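Local coordinates for protein glucokinase (Leishmania braziliensis MHOM/BR/75/M2904, PDB 6EDI) that probably phosphorylates D-glucose with ATP as phosphate donor, at residues 23-27 and 90-95; 50-56 and 70-76. All coordinates share one frame; numbering follows the deposited sequence.

Contact 1: 23-27 and 90-95; sequences LEQLA and EVLQHL
The backbone N-H of A27 points at H94 NE2, a 3.1 Å hydrogen bond with an angle of 159° at the hydrogen, and the donor lies almost exactly in the imidazole plane. As acceptor of this N-H, NE2 is presumably unprotonated. H94 reaches across because its CG stands anti to its own backbone N (chi1 169°), which carries the ring out from helix 84-98 toward residues 23-26. There L23 O sits over one ring face, offset toward the rim and 3.2 Å from CE1, while E24 O comes up to the same CE1 from the edge, 3.3 Å away. L23 O also accepts the backbone N-H of L26.

Leucines close in around the ring. L23 runs past H94 in the opposite direction, laying CD1 on H94 CB and CD2 on E90 CB, both at 3.9 Å. L26 puts CB obliquely against the imidazole, and its CD2 pushes between the helix side chains, 3.6 Å from L95 CD2 and close to V91 CG1. On the sheet side, F56 touches L26, V91 and L95, and F74 touches L23, E90 and V91. Two helices thus meet on one side of a mixed beta-sheet, a layered alpha/beta arrangement in which a histidine of helix 84-98 accepts the A27 N-H near the start of helix 26-32.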
loop_
_atom_site.group_PDB
_atom_site.type_symbol
_atom_site.label_atom_id
_atom_site.label_comp_id
_atom_site.label_asym_id
_atom_site.label_seq_id
_atom_site.Cartn_x
_atom_site.Cartn_y
_atom_site.Cartn_z
ATOM N N LEU A 23 37.016 -7.429 -9.849
ATOM C CA LEU A 23 37.249 -6.048 -9.411
ATOM C C LEU A 23 38.419 -5.383 -10.138
ATOM O O LEU A 23 38.365 -4.190 -10.473
ATOM C CB LEU A 23 37.457 -5.967 -7.899
ATOM C CG LEU A 23 38.044 -4.665 -7.351
ATOM C CD1 LEU A 23 37.132 -3.475 -7.626
ATOM C CD2 LEU A 23 38.277 -4.789 -5.862
ATOM N N GLU A 24 39.467 -6.157 -10.394
ATOM C CA GLU A 24 40.647 -5.626 -11.065
ATOM C C GLU A 24 40.323 -5.175 -12.493
ATOM O O GLU A 24 41.005 -4.307 -13.047
ATOM C CB GLU A 24 41.783 -6.659 -11.053
ATOM C CG GLU A 24 42.161 -7.182 -9.657
ATOM C CD GLU A 24 41.111 -8.124 -9.045
ATOM O OE1 GLU A 24 40.538 -8.960 -9.783
ATOM O OE2 GLU A 24 40.847 -8.011 -7.828
ATOM N N GLN A 25 39.271 -5.746 -13.078
ATOM C CA GLN A 25 38.891 -5.448 -14.462
ATOM C C GLN A 25 37.900 -4.291 -14.580
ATOM O O GLN A 25 37.433 -4.009 -15.680
ATOM C CB GLN A 25 38.240 -6.661 -15.133
ATOM C CG GLN A 25 39.082 -7.922 -15.258
ATOM C CD GLN A 25 38.236 -9.107 -15.719
ATOM O OE1 GLN A 25 37.236 -9.463 -15.078
ATOM N NE2 GLN A 25 38.621 -9.709 -16.844
ATOM N N LEU A 26 37.563 -3.643 -13.467
ATOM C CA LEU A 26 36.518 -2.605 -13.476
ATOM C C LEU A 26 36.818 -1.422 -14.402
ATOM O O LEU A 26 36.060 -1.153 -15.333
ATOM C CB LEU A 26 36.168 -2.123 -12.058
ATOM C CG LEU A 26 35.122 -1.009 -11.931
ATOM C CD1 LEU A 26 33.799 -1.415 -12.552
ATOM C CD2 LEU A 26 34.915 -0.603 -10.479
ATOM N N ALA A 27 37.912 -0.712 -14.152
ATOM C CA ALA A 27 38.209 0.476 -14.954
ATOM C C ALA A 27 38.393 0.088 -16.417
ATOM O O ALA A 27 37.941 0.776 -17.323
ATOM C CB ALA A 27 39.440 1.159 -14.430
ATOM N N GLU A 90 36.746 -0.672 -1.684
ATOM C CA GLU A 90 37.559 -1.335 -2.712
ATOM C C GLU A 90 37.182 -0.900 -4.130
ATOM O O GLU A 90 38.044 -0.800 -5.002
ATOM C CB GLU A 90 37.471 -2.862 -2.610
ATOM C CG GLU A 90 37.977 -3.449 -1.312
ATOM C CD GLU A 90 38.707 -4.765 -1.514
ATOM O OE1 GLU A 90 38.045 -5.805 -1.729
ATOM O OE2 GLU A 90 39.953 -4.753 -1.461
ATOM N N VAL A 91 35.894 -0.657 -4.366
ATOM C CA VAL A 91 35.442 -0.208 -5.683
ATOM C C VAL A 91 35.922 1.216 -5.915
ATOM O O VAL A 91 36.456 1.553 -6.982
ATOM C CB VAL A 91 33.906 -0.251 -5.801
ATOM C CG1 VAL A 91 33.441 0.424 -7.095
ATOM C CG2 VAL A 91 33.405 -1.683 -5.742
ATOM N N LEU A 92 35.744 2.037 -4.888
ATOM C CA LEU A 92 36.087 3.445 -4.952
ATOM C C LEU A 92 37.605 3.642 -5.087
ATOM O O LEU A 92 38.056 4.371 -5.963
ATOM C CB LEU A 92 35.519 4.174 -3.731
ATOM C CG LEU A 92 34.979 5.591 -3.935
ATOM C CD1 LEU A 92 34.850 5.926 -5.413
ATOM C CD2 LEU A 92 33.642 5.770 -3.229
ATOM N N GLN A 93 38.389 2.965 -4.250
ATOM C CA GLN A 93 39.847 3.050 -4.348
ATOM C C GLN A 93 40.349 2.508 -5.689
ATOM O O GLN A 93 41.357 2.982 -6.218
ATOM C CB GLN A 93 40.542 2.335 -3.176
ATOM C CG GLN A 93 40.131 2.819 -1.766
ATOM C CD GLN A 93 40.124 4.339 -1.591
ATOM O OE1 GLN A 93 39.173 4.905 -1.042
ATOM N NE2 GLN A 93 41.191 5.000 -2.033
ATOM N N HIS A 94 39.643 1.534 -6.257
ATOM C CA HIS A 94 40.040 0.994 -7.558
ATOM C C HIS A 94 39.803 2.006 -8.666
ATOM O O HIS A 94 40.605 2.114 -9.591
ATOM C CB HIS A 94 39.282 -0.287 -7.903
ATOM C CG HIS A 94 39.459 -0.726 -9.326
ATOM N ND1 HIS A 94 40.474 -1.570 -9.719
ATOM C CD2 HIS A 94 38.757 -0.434 -10.446
ATOM C CE1 HIS A 94 40.389 -1.782 -11.020
ATOM N NE2 HIS A 94 39.355 -1.104 -11.488
ATOM N N LEU A 95 38.679 2.720 -8.592
ATOM C CA LEU A 95 38.359 3.731 -9.591
ATOM C C LEU A 95 39.351 4.894 -9.565
ATOM O O LEU A 95 39.735 5.403 -10.615
ATOM C CB LEU A 95 36.928 4.254 -9.418
ATOM C CG LEU A 95 35.777 3.286 -9.693
ATOM C CD1 LEU A 95 34.439 3.963 -9.375
ATOM C CD2 LEU A 95 35.804 2.812 -11.130
#

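Contact 2: 50-56 and 70-76; sequences TSARVGF and IYVRFKV
R53 and Y71 lie side by side and point the same way, with R53 CD 3.4 Å from Y71 CE1. The guanidinium itself sits further out, so any cation-pi attraction is weak at best. On the same face the R73 chain, bent at chi3 (-53°), brings its guanidinium over the R53 methylenes, with S51 CB at its edge. The two like charges come to 4.2 Å between R53 NH1 and R73 NH2; long, weak ion pairs to D46 for R53 and to E20 for R73 probably ease this. S51 OG bonds instead to G48 O.

The other face is apolar. V54 CG2 meets the F74 ring obliquely, 3.8 Å from F74 CD2, V72 CG1 lies over a face of that ring, and A52 O is at its edge. F87 stacks on F74, V91 adds to the cover, and F106 meets F56 edge-to-face.

Seven backbone hydrogen bonds set these faces. A52 with F74, V54 with V72 and F56 with I70 are hydrogen-bonded pairs, each bonded both ways, and V76 N adds a 2.7 Å bond to T50 O beyond the A52-F74 pair. At G55 the strands draw together, 3.9 Å between G55 CA and Y71 CA, and G55 CA comes 3.1 Å from I70 O. Having no side chain, G55 lets the strands come this close.

Further out, R53 and G55 bond through their backbones to D46 and V44 of strand 41-48, and Y71 to K19 and I21. The result is an antiparallel beta hairpin, strands 51-58 and 67-75, within the mixed sheet of an actin-like ATPase (ASKHA) domain.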
loop_
_atom_site.group_PDB
_atom_site.type_symbol
_atom_site.label_atom_id
_atom_site.label_comp_id
_atom_site.label_asym_id
_atom_site.label_seq_id
_atom_site.Cartn_x
_atom_site.Cartn_y
_atom_site.Cartn_z
ATOM N N THR A 50 26.203 -15.406 0.407
ATOM C CA THR A 50 27.522 -14.913 0.792
ATOM C C THR A 50 28.013 -13.891 -0.193
ATOM O O THR A 50 29.213 -13.609 -0.258
ATOM C CB THR A 50 28.576 -16.023 0.767
ATOM O OG1 THR A 50 28.258 -16.981 -0.255
ATOM C CG2 THR A 50 28.636 -16.690 2.089
ATOM N N SER A 51 27.088 -13.346 -0.972
ATOM C CA SER A 51 27.463 -12.661 -2.190
ATOM C C SER A 51 26.873 -11.268 -2.273
ATOM O O SER A 51 25.654 -11.088 -2.205
ATOM C CB SER A 51 27.009 -13.484 -3.387
ATOM O OG SER A 51 25.645 -13.826 -3.243
ATOM N N ALA A 52 27.750 -10.284 -2.420
ATOM C CA ALA A 52 27.330 -8.903 -2.563
ATOM C C ALA A 52 27.788 -8.407 -3.925
ATOM O O ALA A 52 28.972 -8.146 -4.130
ATOM C CB ALA A 52 27.927 -8.051 -1.446
ATOM N N ARG A 53 26.866 -8.289 -4.872
ATOM C CA ARG A 53 27.252 -7.784 -6.178
ATOM C C ARG A 53 27.174 -6.272 -6.127
ATOM O O ARG A 53 26.175 -5.720 -5.688
ATOM C CB ARG A 53 26.356 -8.367 -7.273
ATOM C CG ARG A 53 26.436 -9.890 -7.329
ATOM C CD ARG A 53 25.454 -10.505 -8.305
ATOM N NE ARG A 53 24.070 -10.273 -7.907
ATOM C CZ ARG A 53 23.028 -10.829 -8.514
ATOM N NH1 ARG A 53 23.230 -11.650 -9.538
ATOM N NH2 ARG A 53 21.793 -10.574 -8.093
ATOM N N VAL A 54 28.247 -5.602 -6.537
ATOM C CA VAL A 54 28.292 -4.141 -6.494
ATOM C C VAL A 54 28.677 -3.649 -7.880
ATOM O O VAL A 54 29.648 -4.120 -8.449
ATOM C CB VAL A 54 29.362 -3.661 -5.499
ATOM C CG1 VAL A 54 29.356 -2.145 -5.372
ATOM C CG2 VAL A 54 29.156 -4.302 -4.156
ATOM N N GLY A 55 27.934 -2.705 -8.438
ATOM C CA GLY A 55 28.299 -2.217 -9.752
ATOM C C GLY A 55 27.546 -0.982 -10.206
ATOM O O GLY A 55 27.119 -0.169 -9.400
ATOM N N PHE A 56 27.394 -0.863 -11.518
ATOM C CA PHE A 56 26.907 0.358 -12.139
ATOM C C PHE A 56 25.951 -0.004 -13.252
ATOM O O PHE A 56 26.115 -1.030 -13.915
ATOM C CB PHE A 56 28.090 1.149 -12.706
ATOM C CG PHE A 56 29.104 1.504 -11.682
ATOM C CD1 PHE A 56 28.939 2.626 -10.891
ATOM C CD2 PHE A 56 30.210 0.685 -11.476
ATOM C CE1 PHE A 56 29.868 2.949 -9.920
ATOM C CE2 PHE A 56 31.151 0.990 -10.513
ATOM C CZ PHE A 56 30.989 2.122 -9.733
ATOM N N ILE A 70 27.140 -3.625 -15.049
ATOM C CA ILE A 70 28.420 -4.261 -14.795
ATOM C C ILE A 70 28.531 -4.407 -13.293
ATOM O O ILE A 70 28.283 -3.455 -12.575
ATOM C CB ILE A 70 29.582 -3.382 -15.254
ATOM C CG1 ILE A 70 29.565 -3.200 -16.759
ATOM C CG2 ILE A 70 30.904 -4.016 -14.832
ATOM C CD1 ILE A 70 29.639 -4.466 -17.528
ATOM N N TYR A 71 28.919 -5.578 -12.795
ATOM C CA TYR A 71 29.081 -5.714 -11.355
ATOM C C TYR A 71 30.244 -6.616 -11.003
ATOM O O TYR A 71 30.622 -7.492 -11.781
ATOM C CB TYR A 71 27.792 -6.227 -10.689
ATOM C CG TYR A 71 27.399 -7.622 -11.106
ATOM C CD1 TYR A 71 27.937 -8.745 -10.477
ATOM C CD2 TYR A 71 26.494 -7.826 -12.136
ATOM C CE1 TYR A 71 27.585 -10.019 -10.867
ATOM C CE2 TYR A 71 26.138 -9.107 -12.522
ATOM C CZ TYR A 71 26.683 -10.188 -11.887
ATOM O OH TYR A 71 26.310 -11.450 -12.286
ATOM N N VAL A 72 30.801 -6.379 -9.821
ATOM C CA VAL A 72 31.817 -7.236 -9.230
ATOM C C VAL A 72 31.136 -8.046 -8.142
ATOM O O VAL A 72 30.370 -7.501 -7.344
ATOM C CB VAL A 72 32.928 -6.387 -8.593
ATOM C CG1 VAL A 72 33.940 -7.268 -7.876
ATOM C CG2 VAL A 72 33.604 -5.541 -9.649
ATOM N N ARG A 73 31.373 -9.351 -8.112
ATOM C CA ARG A 73 30.817 -10.144 -7.025
ATOM C C ARG A 73 31.823 -10.185 -5.891
ATOM O O ARG A 73 32.927 -10.704 -6.049
ATOM C CB ARG A 73 30.461 -11.557 -7.486
ATOM C CG ARG A 73 29.887 -12.429 -6.377
ATOM C CD ARG A 73 29.627 -13.843 -6.868
ATOM N NE ARG A 73 28.811 -13.870 -8.084
ATOM C CZ ARG A 73 27.482 -13.865 -8.092
ATOM N NH1 ARG A 73 26.813 -13.819 -6.947
ATOM N NH2 ARG A 73 26.816 -13.892 -9.242
ATOM N N PHE A 74 31.448 -9.608 -4.755
ATOM C CA PHE A 74 32.280 -9.665 -3.564
ATOM C C PHE A 74 31.744 -10.783 -2.695
ATOM O O PHE A 74 30.582 -11.170 -2.827
ATOM C CB PHE A 74 32.241 -8.330 -2.810
ATOM C CG PHE A 74 32.955 -7.214 -3.514
ATOM C CD1 PHE A 74 34.305 -6.979 -3.286
ATOM C CD2 PHE A 74 32.275 -6.383 -4.400
ATOM C CE1 PHE A 74 34.973 -5.940 -3.938
ATOM C CE2 PHE A 74 32.934 -5.342 -5.050
ATOM C CZ PHE A 74 34.284 -5.122 -4.816
ATOM N N LYS A 75 32.588 -11.317 -1.819
ATOM C CA LYS A 75 32.166 -12.394 -0.942
ATOM C C LYS A 75 32.098 -11.902 0.488
ATOM O O LYS A 75 33.074 -11.361 1.010
ATOM C CB LYS A 75 33.109 -13.602 -1.055
ATOM C CG LYS A 75 32.901 -14.427 -2.320
ATOM C CD LYS A 75 33.559 -13.775 -3.540
ATOM C CE LYS A 75 32.885 -14.198 -4.845
ATOM N NZ LYS A 75 33.630 -13.719 -6.055
ATOM N N VAL A 76 30.935 -12.078 1.111
ATOM C CA VAL A 76 30.746 -11.749 2.521
ATOM C C VAL A 76 31.405 -12.833 3.380
ATOM O O VAL A 76 30.765 -13.808 3.787
ATOM C CB VAL A 76 29.254 -11.624 2.880
ATOM C CG1 VAL A 76 29.094 -10.885 4.202
ATOM C CG2 VAL A 76 28.498 -10.901 1.762
#

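In the fold
Contact 1 lies in the layer that rests on the sheet contact 2 helps to build; their centres are 12 Å apart. The layers touch directly: V91 CG2 meets F74 CZ at 3.7 Å, L95 CD1 meets F56 CZ at 3.9 Å, and L23 N lies 3.7 Å from V72 CG1. Strand 67-75 is followed in the chain by helix 84-98, which folds back over the apolar face of the hairpin, while residues 23-27 follow strand 16-20, the sheet neighbour of strand 67-75. The hairpin thus lies between the two halves of contact 1 in sequence. Contact 1 is peripheral, about 29 Å from the chain centre to its own centre, against about 19 Å for contact 2.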